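Local coordinates for protein putative kinase (Chloroflexus aurantiacus, PDB 2RHM) that is of unknown function but has a P-loop NTPase fold and is probably a nucleotide-dependent kinase, at residues 5-19 and 74-86. Numbering follows the deposited sequence.
Sequences PALIIVTGHPATGKT and LQSGQSLIMESNF. With BEZ (benzoic acid), chain G.
Lys18 and Glu83 meet because the lysine chain, extended over chi2 and chi3, bends at chi4 (56°) while the glutamate, CG opposite its backbone N, kinks at chi2 (-89°). The match Gly-His-Pro-Ala-Thr-Gly-Lys-Thr after strand 6-12 fits a Walker A P-loop, and parallel strand 80-83 lies next to that strand, as in P-loop kinases. Lys18 NZ reaches the syn side of Glu83 OE2 at 2.8 Å, 32° out of the carboxylate plane; Glu83 OE1 is taken by Ser35 OG and by a water shared with Thr19 OG1. An alanine in place of Lys18 would probably leave OE2 of the buried Glu83 without its countercharge. Between the strands, Ile8 N donates to Leu80 O and Ile8 O accepts from Met82 N, each at 2.9 Å. Leu7 CD1 packs 3.7 Å from SE of Met82, a selenomethionine, on the sheet face covered by helix 52-75, and Val10 CG2 lies beside Ile81 CG2 on the face under helix 18-29. Ile9 CG2 touches Phe86 CE2 at 3.6 Å. Pro14 CB contacts C6 of the bound benzoic acid at 3.5 Å. At the other end Ser79 OG accepts a hydrogen bond from Ala6 N at 2.9 Å.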
loop_
_atom_site.group_PDB
_atom_site.type_symbol
_atom_site.label_atom_id
_atom_site.label_comp_id
_atom_site.label_asym_id
_atom_site.label_seq_id
_atom_site.Cartn_x
_atom_site.Cartn_y
_atom_site.Cartn_z
ATOM N N PRO B 5 8.041 -11.040 -11.540
ATOM C CA PRO B 5 7.989 -11.171 -10.087
ATOM C C PRO B 5 6.990 -12.195 -9.610
ATOM O O PRO B 5 6.040 -12.512 -10.331
ATOM C CB PRO B 5 7.555 -9.783 -9.635
ATOM C CG PRO B 5 6.776 -9.262 -10.750
ATOM C CD PRO B 5 7.470 -9.754 -11.979
ATOM N N ALA B 6 7.200 -12.716 -8.406
ATOM C CA ALA B 6 6.258 -13.653 -7.816
ATOM C C ALA B 6 5.220 -12.913 -7.008
ATOM O O ALA B 6 5.511 -11.889 -6.382
ATOM C CB ALA B 6 6.975 -14.665 -6.918
ATOM N N LEU B 7 3.994 -13.437 -7.028
ATOM C CA LEU B 7 2.928 -12.926 -6.182
ATOM C C LEU B 7 2.510 -14.089 -5.294
ATOM O O LEU B 7 2.024 -15.098 -5.795
ATOM C CB LEU B 7 1.747 -12.423 -7.009
ATOM C CG LEU B 7 0.487 -12.070 -6.203
ATOM C CD1 LEU B 7 0.811 -11.071 -5.111
ATOM C CD2 LEU B 7 -0.633 -11.516 -7.090
ATOM N N ILE B 8 2.767 -13.958 -3.990
ATOM C CA ILE B 8 2.477 -15.007 -3.029
ATOM C C ILE B 8 1.163 -14.672 -2.365
ATOM O O ILE B 8 1.061 -13.670 -1.666
ATOM C CB ILE B 8 3.620 -15.149 -1.987
ATOM C CG1 ILE B 8 4.940 -15.470 -2.719
ATOM C CG2 ILE B 8 3.272 -16.214 -0.965
ATOM C CD1 ILE B 8 6.146 -15.062 -1.944
ATOM N N ILE B 9 0.161 -15.513 -2.621
ATOM C CA ILE B 9 -1.169 -15.313 -2.108
ATOM C C ILE B 9 -1.375 -16.219 -0.905
ATOM O O ILE B 9 -1.266 -17.437 -1.012
ATOM C CB ILE B 9 -2.242 -15.624 -3.182
ATOM C CG1 ILE B 9 -2.090 -14.678 -4.382
ATOM C CG2 ILE B 9 -3.662 -15.569 -2.597
ATOM C CD1 ILE B 9 -1.286 -15.282 -5.525
ATOM N N VAL B 10 -1.634 -15.606 0.237
ATOM C CA VAL B 10 -1.971 -16.348 1.445
ATOM C C VAL B 10 -3.432 -16.145 1.760
ATOM O O VAL B 10 -3.875 -15.026 2.027
ATOM C CB VAL B 10 -1.112 -15.948 2.652
ATOM C CG1 VAL B 10 -1.415 -16.845 3.825
ATOM C CG2 VAL B 10 0.364 -16.030 2.303
ATOM N N THR B 11 -4.181 -17.247 1.705
ATOM C CA THR B 11 -5.622 -17.198 1.895
ATOM C C THR B 11 -6.058 -18.137 3.015
ATOM O O THR B 11 -5.270 -18.899 3.540
ATOM C CB THR B 11 -6.365 -17.501 0.590
ATOM O OG1 THR B 11 -7.750 -17.139 0.733
ATOM C CG2 THR B 11 -6.209 -18.955 0.216
ATOM N N GLY B 12 -7.317 -18.030 3.409
ATOM C CA GLY B 12 -7.869 -18.833 4.475
ATOM C C GLY B 12 -9.038 -18.116 5.058
ATOM O O GLY B 12 -9.141 -16.885 4.945
ATOM N N HIS B 13 -9.922 -18.861 5.702
ATOM C CA HIS B 13 -10.973 -18.220 6.472
ATOM C C HIS B 13 -10.373 -17.450 7.677
ATOM O O HIS B 13 -9.241 -17.680 8.074
ATOM C CB HIS B 13 -11.991 -19.246 6.945
ATOM C CG HIS B 13 -12.908 -19.719 5.871
ATOM N ND1 HIS B 13 -13.593 -18.853 5.046
ATOM C CD2 HIS B 13 -13.283 -20.968 5.506
ATOM C CE1 HIS B 13 -14.356 -19.552 4.223
ATOM N NE2 HIS B 13 -14.189 -20.838 4.483
ATOM N N PRO B 14 -11.127 -16.492 8.238
ATOM C CA PRO B 14 -10.645 -15.811 9.434
ATOM C C PRO B 14 -10.228 -16.776 10.562
ATOM O O PRO B 14 -10.885 -17.796 10.808
ATOM C CB PRO B 14 -11.846 -14.960 9.835
ATOM C CG PRO B 14 -12.500 -14.632 8.500
ATOM C CD PRO B 14 -12.413 -15.940 7.776
ATOM N N ALA B 15 -9.095 -16.466 11.181
ATOM C CA ALA B 15 -8.523 -17.238 12.296
ATOM C C ALA B 15 -7.822 -18.557 11.910
ATOM O O ALA B 15 -7.415 -19.308 12.780
ATOM C CB ALA B 15 -9.558 -17.454 13.418
ATOM N N THR B 16 -7.650 -18.838 10.619
ATOM C CA THR B 16 -6.965 -20.062 10.200
ATOM C C THR B 16 -5.430 -20.048 10.298
ATOM O O THR B 16 -4.789 -21.050 9.960
ATOM C CB THR B 16 -7.321 -20.422 8.737
ATOM O OG1 THR B 16 -7.079 -19.295 7.893
ATOM C CG2 THR B 16 -8.789 -20.854 8.630
ATOM N N GLY B 17 -4.853 -18.921 10.718
ATOM C CA GLY B 17 -3.404 -18.789 10.841
ATOM C C GLY B 17 -2.748 -17.991 9.725
ATOM O O GLY B 17 -1.529 -17.798 9.718
ATOM N N LYS B 18 -3.544 -17.539 8.765
ATOM C CA LYS B 18 -2.996 -16.792 7.632
ATOM C C LYS B 18 -2.240 -15.528 8.031
ATOM O O LYS B 18 -1.260 -15.151 7.377
ATOM C CB LYS B 18 -4.091 -16.488 6.595
ATOM C CG LYS B 18 -5.243 -15.655 7.103
ATOM C CD LYS B 18 -6.258 -15.384 5.961
ATOM C CE LYS B 18 -7.509 -14.709 6.468
ATOM N NZ LYS B 18 -7.259 -13.446 7.182
ATOM N N THR B 19 -2.651 -14.865 9.102
ATOM C CA THR B 19 -1.939 -13.665 9.517
ATOM C C THR B 19 -0.523 -14.026 9.964
ATOM O O THR B 19 0.475 -13.506 9.451
ATOM C CB THR B 19 -2.655 -12.944 10.666
ATOM O OG1 THR B 19 -3.994 -12.666 10.274
ATOM C CG2 THR B 19 -1.940 -11.683 10.990
ATOM N N LEU B 74 4.593 -4.829 -8.128
ATOM C CA LEU B 74 4.846 -5.810 -9.188
ATOM C C LEU B 74 5.433 -5.178 -10.445
ATOM O O LEU B 74 6.331 -5.768 -11.083
ATOM C CB LEU B 74 3.564 -6.584 -9.520
ATOM C CG LEU B 74 3.072 -7.535 -8.418
ATOM C CD1 LEU B 74 1.716 -8.103 -8.758
ATOM C CD2 LEU B 74 4.063 -8.678 -8.202
ATOM N N GLN B 75 4.946 -3.981 -10.798
ATOM C CA GLN B 75 5.450 -3.252 -11.965
ATOM C C GLN B 75 6.938 -2.872 -11.824
ATOM O O GLN B 75 7.633 -2.735 -12.824
ATOM C CB GLN B 75 4.591 -2.025 -12.226
ATOM C CG GLN B 75 3.230 -2.370 -12.828
ATOM C CD GLN B 75 2.209 -1.222 -12.795
ATOM O OE1 GLN B 75 2.413 -0.196 -12.145
ATOM N NE2 GLN B 75 1.103 -1.409 -13.493
ATOM N N SER B 76 7.424 -2.727 -10.589
ATOM C CA SER B 76 8.845 -2.442 -10.328
ATOM C C SER B 76 9.723 -3.706 -10.391
ATOM O O SER B 76 10.950 -3.625 -10.334
ATOM C CB SER B 76 9.014 -1.783 -8.952
ATOM O OG SER B 76 8.952 -2.749 -7.915
ATOM N N GLY B 77 9.086 -4.869 -10.496
ATOM C CA GLY B 77 9.783 -6.156 -10.605
ATOM C C GLY B 77 10.019 -6.851 -9.283
ATOM O O GLY B 77 10.737 -7.849 -9.227
ATOM N N GLN B 78 9.374 -6.352 -8.228
ATOM C CA GLN B 78 9.546 -6.873 -6.888
ATOM C C GLN B 78 8.413 -7.837 -6.601
ATOM O O GLN B 78 7.256 -7.600 -6.978
ATOM C CB GLN B 78 9.573 -5.719 -5.872
ATOM C CG GLN B 78 9.482 -6.064 -4.364
ATOM C CD GLN B 78 10.642 -6.882 -3.818
ATOM O OE1 GLN B 78 10.980 -7.951 -4.335
ATOM N NE2 GLN B 78 11.246 -6.386 -2.745
ATOM N N SER B 79 8.767 -8.936 -5.943
ATOM C CA SER B 79 7.803 -9.920 -5.506
ATOM C C SER B 79 7.131 -9.441 -4.213
ATOM O O SER B 79 7.645 -8.561 -3.505
ATOM C CB SER B 79 8.487 -11.270 -5.300
ATOM O OG SER B 79 9.119 -11.718 -6.494
ATOM N N LEU B 80 5.979 -10.014 -3.895
ATOM C CA LEU B 80 5.251 -9.580 -2.712
ATOM C C LEU B 80 4.254 -10.621 -2.244
ATOM O O LEU B 80 3.914 -11.553 -2.963
ATOM C CB LEU B 80 4.550 -8.250 -2.998
ATOM C CG LEU B 80 3.319 -8.308 -3.896
ATOM C CD1 LEU B 80 2.115 -8.215 -3.061
ATOM C CD2 LEU B 80 3.286 -7.166 -4.876
ATOM N N ILE B 81 3.816 -10.442 -1.010
ATOM C CA ILE B 81 2.850 -11.312 -0.367
ATOM C C ILE B 81 1.561 -10.514 -0.154
ATOM O O ILE B 81 1.588 -9.371 0.353
ATOM C CB ILE B 81 3.361 -11.788 0.999
ATOM C CG1 ILE B 81 4.715 -12.512 0.869
ATOM C CG2 ILE B 81 2.301 -12.661 1.672
ATOM C CD1 ILE B 81 5.508 -12.496 2.167
HETATM N N MSE B 82 0.444 -11.108 -0.544
HETATM C CA MSE B 82 -0.877 -10.548 -0.283
HETATM C C MSE B 82 -1.637 -11.540 0.596
HETATM O O MSE B 82 -1.678 -12.725 0.317
HETATM C CB MSE B 82 -1.683 -10.292 -1.562
HETATM C CG MSE B 82 -1.107 -9.242 -2.506
HETATM SE SE MSE B 82 -2.166 -9.103 -4.157
HETATM C CE MSE B 82 -3.864 -8.884 -3.175
ATOM N N GLU B 83 -2.267 -11.020 1.644
ATOM C CA GLU B 83 -3.003 -11.862 2.576
ATOM C C GLU B 83 -4.409 -11.332 2.792
ATOM O O GLU B 83 -4.599 -10.149 3.106
ATOM C CB GLU B 83 -2.252 -11.943 3.901
ATOM C CG GLU B 83 -2.993 -12.723 4.972
ATOM C CD GLU B 83 -3.931 -11.836 5.813
ATOM O OE1 GLU B 83 -3.460 -10.866 6.453
ATOM O OE2 GLU B 83 -5.143 -12.121 5.849
ATOM N N SER B 84 -5.391 -12.215 2.611
ATOM C CA SER B 84 -6.792 -11.906 2.877
ATOM C C SER B 84 -7.584 -13.206 2.880
ATOM O O SER B 84 -7.057 -14.260 2.529
ATOM C CB SER B 84 -7.355 -11.005 1.783
ATOM O OG SER B 84 -8.647 -10.530 2.144
ATOM N N ASN B 85 -8.855 -13.129 3.260
ATOM C CA ASN B 85 -9.755 -14.254 3.050
ATOM C C ASN B 85 -10.349 -14.067 1.647
ATOM O O ASN B 85 -11.481 -13.640 1.481
ATOM C CB ASN B 85 -10.806 -14.372 4.161
ATOM C CG ASN B 85 -11.641 -13.130 4.343
ATOM O OD1 ASN B 85 -11.135 -12.001 4.293
ATOM N ND2 ASN B 85 -12.940 -13.333 4.614
ATOM N N PHE B 86 -9.548 -14.391 0.637
ATOM C CA PHE B 86 -9.934 -14.144 -0.755
ATOM C C PHE B 86 -11.157 -14.959 -1.181
ATOM O O PHE B 86 -11.352 -16.113 -0.751
ATOM C CB PHE B 86 -8.776 -14.437 -1.702
ATOM C CG PHE B 86 -7.621 -13.504 -1.571
ATOM C CD1 PHE B 86 -7.665 -12.246 -2.148
ATOM C CD2 PHE B 86 -6.473 -13.875 -0.885
ATOM C CE1 PHE B 86 -6.582 -11.381 -2.059
ATOM C CE2 PHE B 86 -5.398 -13.013 -0.781
ATOM C CZ PHE B 86 -5.453 -11.771 -1.359
HETATM C C BEZ G . -8.841 -12.970 12.740
HETATM O O1 BEZ G . -7.827 -13.099 13.467
HETATM O O2 BEZ G . -8.714 -12.895 11.488
HETATM C C1 BEZ G . -10.196 -12.908 13.371
HETATM C C2 BEZ G . -10.315 -13.001 14.755
HETATM C C3 BEZ G . -11.573 -12.937 15.335
HETATM C C4 BEZ G . -12.703 -12.789 14.534
HETATM C C5 BEZ G . -12.574 -12.708 13.147
HETATM C C6 BEZ G . -11.318 -12.759 12.561
HETATM O O HOH W 1 -9.400 -18.022 -1.183
HETATM O O HOH W 2 -13.998 -16.118 4.507
HETATM O O HOH W 3 -9.263 -11.417 6.411
HETATM O O HOH W 4 -4.459 -10.572 8.938
#